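PDB 5H4U: endoglucanase, which hydrolyses internal beta-1,4-glucosidic linkages in carboxymethylcellulose, lichenan and barley beta-glucan, cutting the first mainly to cellobiose, cellotriose and cellotetraose. Local coordinates for residues 32-35 against 39-42. Numbering follows the deposited sequence.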
loop_
_atom_site.group_PDB
_atom_site.type_symbol
_atom_site.label_atom_id
_atom_site.label_comp_id
_atom_site.label_asym_id
_atom_site.label_seq_id
_atom_site.Cartn_x
_atom_site.Cartn_y
_atom_site.Cartn_z
ATOM N N LYS A 32 -3.902 6.949 7.446
ATOM C CA LYS A 32 -5.164 6.348 7.056
ATOM C C LYS A 32 -5.351 6.552 5.558
ATOM O O LYS A 32 -5.297 7.692 5.083
ATOM C CB LYS A 32 -6.315 6.967 7.845
ATOM C CG LYS A 32 -7.686 6.638 7.310
ATOM C CD LYS A 32 -8.787 7.478 7.954
ATOM C CE LYS A 32 -10.103 7.371 7.165
ATOM N NZ LYS A 32 -11.196 6.567 7.785
ATOM N N PRO A 33 -5.522 5.491 4.780
ATOM C CA PRO A 33 -5.542 5.632 3.323
ATOM C C PRO A 33 -6.848 6.236 2.821
ATOM O O PRO A 33 -7.912 6.096 3.434
ATOM C CB PRO A 33 -5.362 4.193 2.839
ATOM C CG PRO A 33 -5.915 3.361 3.936
ATOM C CD PRO A 33 -5.705 4.094 5.212
ATOM N N SER A 34 -6.756 6.908 1.671
ATOM C CA SER A 34 -7.870 7.738 1.226
ATOM C C SER A 34 -9.130 6.926 0.955
ATOM O O SER A 34 -10.236 7.425 1.173
ATOM C CB SER A 34 -7.473 8.542 -0.008
ATOM O OG SER A 34 -7.434 7.725 -1.158
ATOM N N CYS A 35 -8.995 5.667 0.541
ATOM C CA CYS A 35 -10.166 4.837 0.283
ATOM C C CYS A 35 -10.778 4.286 1.567
ATOM O O CYS A 35 -11.724 3.487 1.501
ATOM C CB CYS A 35 -9.811 3.672 -0.644
ATOM S SG CYS A 35 -9.103 4.155 -2.229
ATOM N N GLY A 39 -18.114 6.849 1.032
ATOM C CA GLY A 39 -18.519 7.710 -0.051
ATOM C C GLY A 39 -17.497 7.955 -1.137
ATOM O O GLY A 39 -17.720 8.831 -1.982
ATOM N N LYS A 40 -16.381 7.225 -1.150
ATOM C CA LYS A 40 -15.394 7.421 -2.204
ATOM C C LYS A 40 -15.596 6.488 -3.387
ATOM O O LYS A 40 -15.122 6.782 -4.487
ATOM C CB LYS A 40 -13.981 7.223 -1.655
ATOM C CG LYS A 40 -13.617 8.245 -0.614
ATOM C CD LYS A 40 -12.835 9.389 -1.161
ATOM C CE LYS A 40 -12.220 10.157 -0.001
ATOM N NZ LYS A 40 -10.760 10.460 -0.200
ATOM N N ALA A 41 -16.250 5.362 -3.181
ATOM C CA ALA A 41 -16.626 4.512 -4.290
ATOM C C ALA A 41 -17.760 3.626 -3.825
ATOM O O ALA A 41 -17.991 3.462 -2.624
ATOM C CB ALA A 41 -15.450 3.676 -4.793
ATOM N N SER A 42 -18.444 3.040 -4.790
ATOM C CA SER A 42 -19.458 2.046 -4.486
ATOM C C SER A 42 -18.793 0.773 -3.975
ATOM O O SER A 42 -18.209 0.011 -4.757
ATOM C CB SER A 42 -20.276 1.757 -5.736
ATOM O OG SER A 42 -21.373 0.927 -5.421
#
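Lys40 reaches back to Ser34 and lays the end of its side chain beside the Ser34 carbonyl. Its NZ donates to Ser34 O at 3.4 Å, a weak bond. The ammonium does not lie in the peptide plane. It stands above it, with the O-to-NZ line tilted roughly 45° from that plane. The methylene chain runs along the same oxygen: Lys40 CE is 3.6 Å from Ser34 O, and Lys40 CG is 3.9 Å from it. Lys40 NZ also comes within 3.8 Å of Ser34 CB. Placing CG anti to the carbonyl carbon (chi1 -64°) starts the chain toward Ser34, and bends at chi2 and chi4 bring the amine round to it. The stronger partner of Lys40 NZ is Glu99, whose OE1 forms a salt bridge with it. The other carboxylate oxygen, Glu99 OE2, is hydrogen-bonded to Ser34 OG. One carboxylate therefore joins the two residues, while Lys40 NZ and Ser34 OG themselves stay 4.4 Å apart. With an alanine in place of Lys40, the Glu99 carboxylate would probably lose its positive mate, and the Ser34 carbonyl the methylene groups beside it. The contact is small and lies at the protein surface. The Ser34 side chain lies about 10 Å from those of Asp29 and Asp138, the probable nucleophile and proton donor. Both segments belong to the long loop between strands 19-27 and 80-82 of this family 45 enzyme, whose fold is a double-psi beta-barrel. Ser34 N bonds to Asn127 OD1, which ties the start of the 3-10 turn to strand 120-128. Glu99 opens helix 99-102, and just beyond that helix Cys103 forms a disulfide with Cys35, which ties the loop to the residue following the helix.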